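Local coordinates for extracellular solute-binding protein, family 5 (Chelativorans sp., PDB 6WM6) that binds EDTA in the periplasm as the solute-binding protein EppA, probably handing this ligand to an ABC transporter for uptake, at residues A[93-96]-A[102-105]; A[109-114]-A[181-186]; A[304-309]-A[355-360]; A[382-387]-A[394-399]; A[456-461]-A[525-530]. All blocks are in the same frame, centred on the assembly; numbering follows the deposited sequence.

Interaction 1: A[93-96]-A[102-105]. With EDO (1,2-ethanediol), chain F.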
# COMPACT_ATOMS: atom_id res chain seq x y z
N LEU A 93 -3.74 9.10 -10.91
CA LEU A 93 -4.64 9.83 -10.03
C LEU A 93 -5.70 10.53 -10.87
O LEU A 93 -5.37 11.22 -11.84
CB LEU A 93 -3.86 10.88 -9.23
CG LEU A 93 -3.04 10.34 -8.09
CD1 LEU A 93 -2.09 11.40 -7.54
CD2 LEU A 93 -3.92 9.82 -6.97
N LYS A 94 -6.95 10.34 -10.51
CA LYS A 94 -8.08 10.97 -11.20
C LYS A 94 -8.76 11.93 -10.24
O LYS A 94 -9.19 11.53 -9.14
CB LYS A 94 -9.09 9.92 -11.68
CG LYS A 94 -10.26 10.51 -12.44
CD LYS A 94 -11.33 9.45 -12.72
CE LYS A 94 -12.53 10.03 -13.43
NZ LYS A 94 -13.33 8.96 -14.09
N MET A 95 -8.90 13.17 -10.66
CA MET A 95 -9.62 14.15 -9.85
C MET A 95 -11.07 13.70 -9.69
O MET A 95 -11.71 13.26 -10.65
CB MET A 95 -9.60 15.51 -10.54
CG MET A 95 -10.09 16.60 -9.63
SD MET A 95 -10.27 18.23 -10.42
CE MET A 95 -11.79 17.93 -11.30
N ASN A 96 -11.58 13.84 -8.47
CA ASN A 96 -12.96 13.47 -8.14
C ASN A 96 -13.89 14.58 -8.59
O ASN A 96 -14.03 15.61 -7.92
CB ASN A 96 -13.04 13.24 -6.64
CG ASN A 96 -14.44 12.98 -6.16
OD1 ASN A 96 -15.38 12.92 -6.95
ND2 ASN A 96 -14.58 12.77 -4.88
N SER A 102 -12.78 21.74 -10.09
CA SER A 102 -11.42 21.84 -10.59
C SER A 102 -10.43 21.82 -9.44
O SER A 102 -10.75 22.11 -8.28
CB SER A 102 -11.25 23.12 -11.41
OG SER A 102 -11.55 24.27 -10.65
N ALA A 103 -9.19 21.48 -9.79
CA ALA A 103 -8.04 21.57 -8.91
C ALA A 103 -6.89 21.94 -9.82
O ALA A 103 -6.65 21.25 -10.83
CB ALA A 103 -7.78 20.25 -8.22
N GLU A 104 -6.21 23.04 -9.54
CA GLU A 104 -5.26 23.61 -10.48
C GLU A 104 -4.05 24.15 -9.73
O GLU A 104 -4.19 24.84 -8.71
CB GLU A 104 -5.92 24.76 -11.27
CG GLU A 104 -5.02 25.38 -12.34
CD GLU A 104 -5.73 26.40 -13.19
OE1 GLU A 104 -6.66 27.07 -12.68
OE2 GLU A 104 -5.35 26.53 -14.39
N LEU A 105 -2.87 23.84 -10.25
CA LEU A 105 -1.61 24.46 -9.84
C LEU A 105 -1.55 25.81 -10.53
O LEU A 105 -1.24 25.91 -11.72
CB LEU A 105 -0.45 23.59 -10.28
CG LEU A 105 0.95 24.10 -10.00
CD1 LEU A 105 1.28 23.92 -8.54
CD2 LEU A 105 1.96 23.35 -10.88
C1 EDO F . -16.34 9.81 -10.29
O1 EDO F . -15.58 9.02 -11.22
C2 EDO F . -15.48 10.92 -9.69
O2 EDO F . -14.40 11.22 -10.57
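Met95 reaches from strand 93-95 to the backbone of residues 102-105 and touches it with its sulfur. The two strands belong to different antiparallel sheets of a solute-binding protein of family 5. Strand 93-95 pairs with 85-87, and strand 100-108 is an outer strand of a four-stranded sheet. The contact lies at the surface, and one side chain spans the gap. Met95 has CG anti to its own N (chi1 -169°), and the next torsion is also extended, which carries SD straight out to the other strand. There SD lies 3.5 Å from Ala103 N and 3.7 Å from Ser102 C. The chain then bends at chi3 (77°), and CE turns toward Ser102, where it comes 4.0 Å from Ser102 CA. The CB of Ala103 points back at the methionine. The CB of Ser102 points away, so this residue offers its main chain. Phe85 of the neighbouring strand packs on both Met95 and Ala103. With an alanine here, Ala103 and the Ser102 backbone would probably lose the sulfur and methyl packed on them, opening a gap between the strands. Behind the methionine, a 1,2-ethanediol, probably from the crystallisation liquor, makes a weak hydrogen bond to Met95 O. The same molecule places C2 against Asn96 OD1. On the strand-to-strand side, the only contact between apolar side chains is Met95 SD to Ala103 CB, at 3.9 Å.

Interaction 2: A[109-114]-A[181-186]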
# COMPACT_ATOMS: atom_id res chain seq x y z
N ASP A 109 5.48 30.45 -7.87
CA ASP A 109 6.31 31.43 -7.17
C ASP A 109 5.43 32.26 -6.25
O ASP A 109 5.12 33.42 -6.53
CB ASP A 109 7.04 32.34 -8.17
N PRO A 110 5.01 31.68 -5.10
CA PRO A 110 5.21 30.33 -4.56
C PRO A 110 4.21 29.33 -5.11
O PRO A 110 3.19 29.72 -5.71
CB PRO A 110 4.95 30.53 -3.06
CG PRO A 110 3.92 31.60 -3.03
CD PRO A 110 4.29 32.55 -4.15
N GLN A 111 4.49 28.04 -4.90
CA GLN A 111 3.57 27.02 -5.36
C GLN A 111 2.19 27.21 -4.72
O GLN A 111 2.06 27.32 -3.49
CB GLN A 111 4.10 25.62 -5.04
CG GLN A 111 3.17 24.50 -5.42
CD GLN A 111 3.80 23.13 -5.35
OE1 GLN A 111 4.98 22.96 -5.67
NE2 GLN A 111 3.02 22.14 -4.95
N THR A 112 1.16 27.27 -5.56
CA THR A 112 -0.20 27.57 -5.14
C THR A 112 -1.13 26.62 -5.86
O THR A 112 -1.00 26.44 -7.08
CB THR A 112 -0.56 29.02 -5.50
OG1 THR A 112 0.37 29.94 -4.92
CG2 THR A 112 -1.94 29.35 -4.97
N VAL A 113 -2.03 26.00 -5.12
CA VAL A 113 -3.05 25.12 -5.66
C VAL A 113 -4.41 25.67 -5.26
O VAL A 113 -4.62 26.02 -4.09
CB VAL A 113 -2.89 23.67 -5.16
CG1 VAL A 113 -4.08 22.81 -5.62
CG2 VAL A 113 -1.58 23.08 -5.63
N VAL A 114 -5.33 25.75 -6.22
CA VAL A 114 -6.70 26.20 -5.98
C VAL A 114 -7.65 25.05 -6.25
O VAL A 114 -7.60 24.44 -7.33
CB VAL A 114 -7.07 27.43 -6.84
CG1 VAL A 114 -8.54 27.79 -6.65
CG2 VAL A 114 -6.18 28.59 -6.48
N LEU A 181 6.04 17.98 -5.42
CA LEU A 181 5.50 17.24 -6.55
C LEU A 181 4.14 16.62 -6.25
O LEU A 181 3.23 16.68 -7.08
CB LEU A 181 6.49 16.12 -6.88
CG LEU A 181 5.99 15.02 -7.80
CD1 LEU A 181 5.83 15.57 -9.17
CD2 LEU A 181 6.96 13.84 -7.78
N GLY A 182 3.98 16.02 -5.08
CA GLY A 182 2.86 15.12 -4.83
C GLY A 182 1.60 15.79 -4.33
O GLY A 182 0.84 15.20 -3.54
N TRP A 183 1.30 17.00 -4.79
CA TRP A 183 0.16 17.72 -4.24
C TRP A 183 -1.17 17.04 -4.56
O TRP A 183 -2.13 17.19 -3.79
CB TRP A 183 0.18 19.17 -4.71
CG TRP A 183 -0.01 19.37 -6.19
CD1 TRP A 183 0.98 19.48 -7.14
CD2 TRP A 183 -1.25 19.52 -6.88
NE1 TRP A 183 0.42 19.66 -8.38
CE2 TRP A 183 -0.95 19.70 -8.25
CE3 TRP A 183 -2.59 19.49 -6.48
CZ2 TRP A 183 -1.94 19.86 -9.21
CZ3 TRP A 183 -3.57 19.66 -7.45
CH2 TRP A 183 -3.24 19.85 -8.78
N GLN A 184 -1.28 16.29 -5.67
CA GLN A 184 -2.52 15.58 -5.95
C GLN A 184 -2.77 14.42 -4.99
O GLN A 184 -3.88 13.88 -4.99
CB GLN A 184 -2.53 15.10 -7.40
CG GLN A 184 -2.56 16.25 -8.41
CD GLN A 184 -2.64 15.81 -9.85
OE1 GLN A 184 -2.55 14.63 -10.17
NE2 GLN A 184 -2.88 16.76 -10.74
N GLY A 185 -1.80 14.05 -4.19
CA GLY A 185 -1.98 13.08 -3.12
C GLY A 185 -2.55 13.64 -1.85
O GLY A 185 -2.88 12.86 -0.93
N LEU A 186 -2.69 14.96 -1.76
CA LEU A 186 -3.18 15.63 -0.55
C LEU A 186 -4.70 15.69 -0.52
O LEU A 186 -5.37 15.64 -1.55
CB LEU A 186 -2.61 17.05 -0.49
CG LEU A 186 -1.08 17.11 -0.54
CD1 LEU A 186 -0.60 18.56 -0.51
CD2 LEU A 186 -0.46 16.34 0.62
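Trp183 packs against Val113 and Gln111 where a short 3-10 segment, 183-185, lies against a four-stranded antiparallel sheet. Val113 and Gln111 sit on strand 111-117 of that sheet, and their side chains point at the tryptophan. The indole can be followed outward. CB is 4.1 Å from Gln111 NE2. With chi1 at 66°, CG lies between the backbone N and the carbonyl carbon, and the ring is turned toward the strand. Trp183 CG is 4.1 Å from Val113 CG2. CD1 also meets the amide, 4.0 Å from Gln111 NE2, with the amide and ring planes 72° apart. This is packing. Gln111 OE1 accepts a hydrogen bond from the backbone N of Phe180, just ahead of the 3-10 segment. CD2 and CE3 come next and lie under Val113 CG2. That methyl makes a CH-pi contact over the six-membered ring, 4.1 Å from its centroid. The opposite face carries CG of Gln184, the next residue along the chain, so the indole is held between two aliphatic groups. Phe176 of strand 171-176 also touches Val113 and Gln111. Farther along the benzene ring, Trp183 CZ3 meets the second valine methyl, Val113 CG1, at 3.7 Å.

Interaction 3: A[304-309]-A[355-360]. With EDO (1,2-ethanediol), chain E.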
# COMPACT_ATOMS: atom_id res chain seq x y z
N ALA A 304 0.74 -3.31 -6.04
CA ALA A 304 1.71 -2.32 -5.59
C ALA A 304 2.56 -2.85 -4.44
O ALA A 304 3.58 -2.22 -4.10
CB ALA A 304 0.99 -1.04 -5.14
N ASN A 305 2.17 -3.94 -3.80
CA ASN A 305 2.95 -4.57 -2.76
C ASN A 305 4.03 -5.41 -3.41
O ASN A 305 3.75 -6.22 -4.30
CB ASN A 305 2.08 -5.47 -1.87
CG ASN A 305 1.06 -4.70 -1.07
OD1 ASN A 305 1.23 -3.52 -0.82
ND2 ASN A 305 0.04 -5.40 -0.62
N TRP A 306 5.26 -5.26 -2.93
CA TRP A 306 6.40 -6.01 -3.48
C TRP A 306 7.20 -6.69 -2.37
O TRP A 306 7.53 -6.05 -1.36
CB TRP A 306 7.30 -5.14 -4.37
CG TRP A 306 7.79 -3.85 -3.78
CD1 TRP A 306 7.11 -2.68 -3.70
CD2 TRP A 306 9.11 -3.59 -3.23
NE1 TRP A 306 7.90 -1.70 -3.12
CE2 TRP A 306 9.14 -2.23 -2.84
CE3 TRP A 306 10.25 -4.37 -3.04
CZ2 TRP A 306 10.27 -1.63 -2.29
CZ3 TRP A 306 11.38 -3.76 -2.49
CH2 TRP A 306 11.38 -2.41 -2.13
N TYR A 307 7.49 -7.97 -2.57
CA TYR A 307 8.30 -8.73 -1.65
C TYR A 307 9.74 -8.24 -1.68
O TYR A 307 10.28 -7.87 -2.74
CB TYR A 307 8.34 -10.20 -2.01
CG TYR A 307 7.10 -10.98 -1.69
CD1 TYR A 307 6.66 -11.12 -0.38
CD2 TYR A 307 6.38 -11.62 -2.69
CE1 TYR A 307 5.54 -11.83 -0.09
CE2 TYR A 307 5.25 -12.38 -2.39
CZ TYR A 307 4.85 -12.47 -1.07
OH TYR A 307 3.70 -13.20 -0.77
N PHE A 308 10.37 -8.28 -0.51
CA PHE A 308 11.77 -7.94 -0.37
C PHE A 308 12.38 -8.83 0.71
O PHE A 308 11.67 -9.40 1.55
CB PHE A 308 11.95 -6.47 0.02
CG PHE A 308 11.40 -6.11 1.38
CD1 PHE A 308 12.07 -6.46 2.54
CD2 PHE A 308 10.21 -5.38 1.51
CE1 PHE A 308 11.56 -6.11 3.80
CE2 PHE A 308 9.72 -5.03 2.77
CZ PHE A 308 10.39 -5.40 3.90
N MET A 309 13.71 -8.89 0.71
CA MET A 309 14.47 -9.36 1.85
C MET A 309 15.31 -8.19 2.35
O MET A 309 16.16 -7.66 1.62
CB MET A 309 15.38 -10.52 1.51
CG MET A 309 15.99 -11.12 2.78
SD MET A 309 17.16 -12.45 2.47
CE MET A 309 18.50 -11.55 1.67
N MET A 355 12.97 1.37 -5.48
CA MET A 355 12.25 2.62 -5.52
C MET A 355 11.17 2.72 -6.58
O MET A 355 10.31 3.60 -6.48
CB MET A 355 13.20 3.80 -5.65
CG MET A 355 14.05 3.91 -4.37
SD MET A 355 15.08 5.34 -4.36
CE MET A 355 16.06 4.95 -2.91
N PHE A 356 11.19 1.84 -7.57
CA PHE A 356 10.24 1.87 -8.68
C PHE A 356 9.74 0.46 -8.96
O PHE A 356 10.52 -0.49 -9.01
CB PHE A 356 10.94 2.34 -9.97
CG PHE A 356 11.66 3.66 -9.84
CD1 PHE A 356 10.95 4.86 -9.87
CD2 PHE A 356 13.03 3.71 -9.72
CE1 PHE A 356 11.63 6.08 -9.79
CE2 PHE A 356 13.70 4.92 -9.63
CZ PHE A 356 12.99 6.10 -9.67
N LEU A 357 8.43 0.34 -9.18
CA LEU A 357 7.88 -0.89 -9.73
C LEU A 357 8.30 -1.03 -11.19
O LEU A 357 8.65 -0.03 -11.84
CB LEU A 357 6.36 -0.86 -9.65
CG LEU A 357 5.75 -0.79 -8.24
CD1 LEU A 357 4.23 -0.52 -8.38
CD2 LEU A 357 5.99 -2.03 -7.44
N PRO A 358 8.22 -2.24 -11.75
CA PRO A 358 8.68 -2.43 -13.14
C PRO A 358 7.97 -1.57 -14.16
O PRO A 358 8.55 -1.32 -15.23
CB PRO A 358 8.42 -3.93 -13.37
CG PRO A 358 8.63 -4.53 -12.00
CD PRO A 358 8.00 -3.53 -11.05
N ASN A 359 6.76 -1.10 -13.88
CA ASN A 359 6.03 -0.27 -14.83
C ASN A 359 6.17 1.23 -14.59
O ASN A 359 5.59 2.02 -15.34
CB ASN A 359 4.54 -0.64 -14.84
CG ASN A 359 3.86 -0.37 -13.53
OD1 ASN A 359 4.34 -0.79 -12.48
ND2 ASN A 359 2.72 0.32 -13.58
N GLN A 360 6.91 1.65 -13.57
CA GLN A 360 7.05 3.08 -13.27
C GLN A 360 8.26 3.67 -13.96
O GLN A 360 9.30 3.04 -14.13
CB GLN A 360 7.15 3.29 -11.77
CG GLN A 360 5.83 3.10 -11.04
CD GLN A 360 5.97 3.31 -9.56
OE1 GLN A 360 6.76 2.64 -8.88
NE2 GLN A 360 5.18 4.24 -9.02
C1 EDO E . 1.22 -0.46 -10.31
O1 EDO E . 0.55 -0.80 -11.53
C2 EDO E . 0.68 -1.35 -9.20
O2 EDO E . -0.72 -1.51 -9.46
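Leu357 CD2 meets Trp306 CD1 at 4.0 Å and Ala304 O at 4.1 Å. One methyl thus touches both an indole carbon and a backbone carbonyl. The leucine and indole side chains run obliquely to each other. Leu357 CB does not aim at the strand. CG is anti to the carbonyl carbon (chi1 -63°), and this carries the branch end over to it. The other methyl, Leu357 CD1, lies 3.6 Å from C1 of a 1,2-ethanediol, probably from the crystallisation liquor. On the strand side, the indole of Trp306 also has Ala304 O at its edge, in the ring plane. All three protein residues are buried. Residues 305-309 form part of a strand in the large mixed sheet of this solute-binding protein, and the chain turns a corner at Ala304. Residues 355-360 form a loop over this corner, with a type I beta turn from Leu357 to Gln360. The turn is closed by Gln360 N to Leu357 O, 3.0 Å. The Gln360 side chain folds back and accepts a hydrogen bond from Leu357 N through OE1, 2.9 Å. This bond is nearly straight (170°) and uses a carbonyl lone pair, which helps to hold the first residue of the turn. Farther out, Gln463 NE2 donates to both Gln360 OE1 and Met355 O. Within the turn, Asn359 ND2 makes a weak hydrogen bond to O1 of the 1,2-ethanediol, 3.2 Å.

Interaction 4: A[382-387]-A[394-399]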
# COMPACT_ATOMS: atom_id res chain seq x y z
N GLY A 382 34.05 -15.40 -3.68
CA GLY A 382 35.13 -14.45 -3.90
C GLY A 382 34.96 -13.19 -3.09
O GLY A 382 35.91 -12.67 -2.50
N ILE A 383 33.73 -12.66 -3.03
CA ILE A 383 33.45 -11.49 -2.21
C ILE A 383 33.83 -11.76 -0.77
O ILE A 383 34.44 -10.93 -0.09
CB ILE A 383 31.96 -11.10 -2.34
CG1 ILE A 383 31.68 -10.60 -3.77
CG2 ILE A 383 31.59 -10.04 -1.33
CD1 ILE A 383 30.19 -10.50 -4.11
N LEU A 384 33.46 -12.94 -0.26
CA LEU A 384 33.79 -13.27 1.12
C LEU A 384 35.29 -13.40 1.32
O LEU A 384 35.83 -12.88 2.30
CB LEU A 384 33.09 -14.59 1.49
CG LEU A 384 31.57 -14.45 1.60
CD1 LEU A 384 30.93 -15.81 1.78
CD2 LEU A 384 31.18 -13.51 2.73
N SER A 385 35.97 -14.13 0.42
CA SER A 385 37.41 -14.31 0.56
C SER A 385 38.13 -12.96 0.54
O SER A 385 39.05 -12.73 1.33
CB SER A 385 37.91 -15.20 -0.57
OG SER A 385 39.33 -15.34 -0.50
N GLU A 386 37.70 -12.06 -0.34
CA GLU A 386 38.35 -10.75 -0.46
C GLU A 386 38.12 -9.88 0.76
O GLU A 386 38.84 -8.89 0.95
CB GLU A 386 37.89 -10.06 -1.74
CG GLU A 386 38.44 -10.76 -2.98
CD GLU A 386 37.62 -10.51 -4.23
OE1 GLU A 386 36.85 -9.53 -4.27
OE2 GLU A 386 37.75 -11.30 -5.18
N ALA A 387 37.13 -10.20 1.59
CA ALA A 387 36.92 -9.50 2.85
C ALA A 387 37.52 -10.21 4.05
O ALA A 387 37.39 -9.72 5.17
CB ALA A 387 35.40 -9.31 3.06
N GLY A 394 33.10 -26.74 6.46
CA GLY A 394 31.76 -26.44 6.01
C GLY A 394 31.09 -25.28 6.69
O GLY A 394 29.90 -25.02 6.42
N SER A 395 31.78 -24.56 7.58
CA SER A 395 31.23 -23.40 8.25
C SER A 395 32.05 -22.16 7.89
O SER A 395 33.28 -22.22 7.83
CB SER A 395 31.23 -23.59 9.77
OG SER A 395 30.31 -24.61 10.15
N LEU A 396 31.36 -21.05 7.68
CA LEU A 396 32.01 -19.79 7.35
C LEU A 396 32.57 -19.15 8.61
O LEU A 396 31.88 -19.05 9.63
CB LEU A 396 31.03 -18.85 6.67
CG LEU A 396 31.64 -17.57 6.08
CD1 LEU A 396 32.55 -17.93 4.93
CD2 LEU A 396 30.54 -16.58 5.67
N LEU A 397 33.83 -18.72 8.55
CA LEU A 397 34.48 -17.99 9.63
C LEU A 397 34.60 -16.52 9.27
O LEU A 397 34.93 -16.18 8.13
CB LEU A 397 35.90 -18.53 9.87
CG LEU A 397 36.06 -20.03 10.08
CD1 LEU A 397 37.54 -20.37 10.32
CD2 LEU A 397 35.21 -20.51 11.24
N ASP A 398 34.35 -15.65 10.24
CA ASP A 398 34.56 -14.22 10.05
C ASP A 398 36.06 -13.95 10.01
O ASP A 398 36.88 -14.82 10.32
CB ASP A 398 33.81 -13.42 11.12
CG ASP A 398 34.37 -13.56 12.51
OD1 ASP A 398 35.54 -13.94 12.69
OD2 ASP A 398 33.61 -13.27 13.48
N PRO A 399 36.46 -12.74 9.61
CA PRO A 399 37.90 -12.45 9.50
C PRO A 399 38.68 -12.68 10.77
O PRO A 399 39.86 -13.08 10.70
CB PRO A 399 37.92 -10.98 9.04
CG PRO A 399 36.64 -10.82 8.27
CD PRO A 399 35.63 -11.64 9.06
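Leu396 and Leu384 meet through their methyl groups, joining a short strand to the end of helix 377-386. The strand, 395-397, forms a two-stranded antiparallel hairpin with 390-392, the strand that follows the helix. The second segment enters through Gly394, whose positive phi suits the tight turn of the hairpin. Ser395 then starts the strand. Leu396 comes next and points at the helix. Its CG is anti to the backbone N (chi1 -171°), and both of its methyls face Leu384. Leu396 CD2 is 4.0 Å from Leu384 CD1, and Leu396 CD1 is 4.1 Å from the same methyl. The two side chains cross at a slant. Leu384 also packs on Leu323 and Ala326 of helix 321-330, so the pair is part of a larger apolar cluster. After Leu397, Asp398 turns away, and its OD1 accepts bonds from Ser400 OG and Lys402 N. Pro399 then swings back toward the first segment. Its CG lies 3.4 Å from Ala387 O. The chemistry is apolar at one end and a carbon against a carbonyl oxygen at the other. The leucine pair contributes burial and shape. The proline contact is van der Waals packing at the exposed rim, and the contact itself contributes no directional polar bond.

Interaction 5: A[456-461]-A[525-530]. With SO4 (sulfate ion), chain B.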
# COMPACT_ATOMS: atom_id res chain seq x y z
N LEU A 456 18.04 -11.19 8.75
CA LEU A 456 17.39 -11.09 7.45
C LEU A 456 15.89 -11.10 7.72
O LEU A 456 15.41 -11.72 8.67
CB LEU A 456 17.74 -12.30 6.57
CG LEU A 456 19.24 -12.53 6.31
CD1 LEU A 456 19.43 -13.89 5.62
CD2 LEU A 456 19.80 -11.44 5.45
N HIS A 457 15.14 -10.37 6.89
CA HIS A 457 13.68 -10.27 7.09
C HIS A 457 12.98 -10.22 5.74
O HIS A 457 13.30 -9.37 4.91
CB HIS A 457 13.33 -9.03 7.91
CG HIS A 457 11.87 -8.88 8.22
ND1 HIS A 457 11.23 -9.65 9.15
CD2 HIS A 457 10.92 -8.06 7.69
CE1 HIS A 457 9.95 -9.30 9.21
NE2 HIS A 457 9.75 -8.32 8.35
N LEU A 458 12.03 -11.14 5.52
CA LEU A 458 11.22 -11.17 4.31
C LEU A 458 9.86 -10.56 4.60
O LEU A 458 9.19 -10.98 5.54
CB LEU A 458 11.02 -12.61 3.84
CG LEU A 458 12.16 -13.33 3.19
CD1 LEU A 458 11.87 -14.83 3.16
CD2 LEU A 458 12.37 -12.82 1.78
N ASN A 459 9.47 -9.59 3.80
CA ASN A 459 8.17 -8.91 3.99
C ASN A 459 7.85 -8.22 2.67
O ASN A 459 8.43 -8.54 1.63
CB ASN A 459 8.27 -7.96 5.20
CG ASN A 459 6.96 -7.76 5.93
OD1 ASN A 459 5.89 -7.66 5.32
ND2 ASN A 459 7.04 -7.67 7.25
N TYR A 460 6.91 -7.28 2.71
CA TYR A 460 6.59 -6.49 1.53
C TYR A 460 6.47 -5.01 1.89
O TYR A 460 6.12 -4.67 3.02
CB TYR A 460 5.29 -6.97 0.82
CG TYR A 460 4.01 -6.76 1.61
CD1 TYR A 460 3.30 -5.55 1.55
CD2 TYR A 460 3.52 -7.75 2.43
CE1 TYR A 460 2.14 -5.36 2.29
CE2 TYR A 460 2.35 -7.56 3.17
CZ TYR A 460 1.69 -6.37 3.09
OH TYR A 460 0.52 -6.18 3.84
N PHE A 461 6.76 -4.16 0.92
CA PHE A 461 6.45 -2.74 0.98
C PHE A 461 5.31 -2.44 0.01
O PHE A 461 5.18 -3.08 -1.03
CB PHE A 461 7.67 -1.90 0.57
CG PHE A 461 8.65 -1.64 1.68
CD1 PHE A 461 8.23 -1.15 2.88
CD2 PHE A 461 10.01 -1.90 1.51
CE1 PHE A 461 9.14 -0.89 3.90
CE2 PHE A 461 10.91 -1.66 2.54
CZ PHE A 461 10.47 -1.16 3.72
N PHE A 525 16.85 -6.09 -0.67
CA PHE A 525 16.85 -6.89 -1.89
C PHE A 525 15.43 -7.05 -2.40
O PHE A 525 14.63 -7.73 -1.75
CB PHE A 525 17.45 -8.26 -1.55
CG PHE A 525 17.50 -9.25 -2.69
CD1 PHE A 525 18.48 -9.18 -3.67
CD2 PHE A 525 16.61 -10.30 -2.74
CE1 PHE A 525 18.56 -10.12 -4.67
CE2 PHE A 525 16.66 -11.23 -3.78
CZ PHE A 525 17.64 -11.15 -4.74
N PRO A 526 15.08 -6.40 -3.50
CA PRO A 526 13.72 -6.55 -4.04
C PRO A 526 13.57 -7.88 -4.74
O PRO A 526 14.53 -8.39 -5.34
CB PRO A 526 13.62 -5.38 -5.03
CG PRO A 526 15.05 -5.22 -5.56
CD PRO A 526 15.95 -5.61 -4.39
N ILE A 527 12.36 -8.44 -4.68
CA ILE A 527 12.08 -9.77 -5.23
C ILE A 527 11.07 -9.65 -6.38
O ILE A 527 11.46 -9.63 -7.55
CB ILE A 527 11.67 -10.74 -4.10
CG1 ILE A 527 12.81 -10.85 -3.07
CG2 ILE A 527 11.36 -12.11 -4.67
CD1 ILE A 527 12.44 -11.57 -1.78
N TYR A 528 9.78 -9.56 -6.09
CA TYR A 528 8.76 -9.38 -7.12
C TYR A 528 7.47 -8.97 -6.44
O TYR A 528 7.29 -9.11 -5.22
CB TYR A 528 8.59 -10.62 -8.00
CG TYR A 528 8.14 -11.88 -7.31
CD1 TYR A 528 6.85 -11.99 -6.78
CD2 TYR A 528 8.98 -13.00 -7.20
CE1 TYR A 528 6.40 -13.15 -6.16
CE2 TYR A 528 8.54 -14.15 -6.57
CZ TYR A 528 7.27 -14.22 -6.06
OH TYR A 528 6.79 -15.36 -5.43
N GLN A 529 6.54 -8.46 -7.25
CA GLN A 529 5.25 -7.99 -6.77
C GLN A 529 4.33 -9.13 -6.36
O GLN A 529 4.26 -10.17 -7.02
CB GLN A 529 4.58 -7.19 -7.89
CG GLN A 529 5.19 -5.81 -8.15
CD GLN A 529 4.81 -5.31 -9.50
OE1 GLN A 529 5.44 -5.65 -10.50
NE2 GLN A 529 3.80 -4.47 -9.54
N LEU A 530 3.59 -8.92 -5.28
CA LEU A 530 2.57 -9.86 -4.89
C LEU A 530 1.45 -9.88 -5.92
O LEU A 530 1.10 -8.84 -6.47
CB LEU A 530 1.96 -9.50 -3.53
CG LEU A 530 2.79 -9.85 -2.29
CD1 LEU A 530 4.07 -9.07 -2.18
CD2 LEU A 530 1.93 -9.61 -1.04
S SO4 B . -1.68 -3.27 4.97
O1 SO4 B . -2.77 -2.54 4.33
O2 SO4 B . -2.22 -4.40 5.70
O3 SO4 B . -0.72 -3.74 3.93
O4 SO4 B . -0.99 -2.38 5.90
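Tyr460 OH donates a hydrogen bond to sulfate O3, 2.7 Å, and the same residue packs on Leu530 at its other end. The strands 456-462 and 524-537 lie in the large mixed sheet, each paired antiparallel to 305-311, which runs between them. They meet here through side chains, with the touching parts 51° apart in direction. The sulfate, probably from the crystallisation liquor, approaches the tyrosine ring at its edge, in the ring plane, and is also bound by Ala71 N. With Tyr460 CG between the backbone N and the carbonyl carbon (chi1 67°), the ring extends toward the sulfate while CB stays on Leu530. At the base of the side chain, Tyr460 CB touches Leu530 CD1 at 3.9 Å. A leucine in its place lacks the ring and hydroxyl, and would probably leave the sulfate without this donor and a gap beside Tyr415. The backbone N of Tyr460 bonds to Asn459 OD1, 2.8 Å. Asn459 ND2 in turn donates to His457 NE2, 3.0 Å, so the asparagine amide is held at both ends. Ile527 points toward residues 456-461, and helix 416-429 covers this second site, with Met421 on Ile527 and Ala422 on Leu458. There the side chains cross at about a right angle, with Leu458 CD2 3.8 Å from Ile527 CD1.

How the interactions relate
The five contacts follow one another along the chain, each closing before the next opens. Interactions 1 and 2 have centres about 11 Å apart and share the four-stranded antiparallel sheet. Its neighbouring strands 100-108 and 111-117 are joined by a probable hydrogen bond, Val114 N to Glu104 O, 2.9 Å. Interactions 3 and 5 have centres about 8 Å apart. Strand 305-311 pairs with both strands of interaction 5, as in the probable hydrogen bond Leu530 N to Asn305 O, 2.9 Å. Interaction 4 lies apart, its centre about 26 Å from that of interaction 5 and about 56 Å from that of interaction 1. Thus interactions 3 and 5 build one sheet near the chain's centre, 1 and 2 brace a separate outer sheet, and 4 packs a peripheral hairpin on its helix.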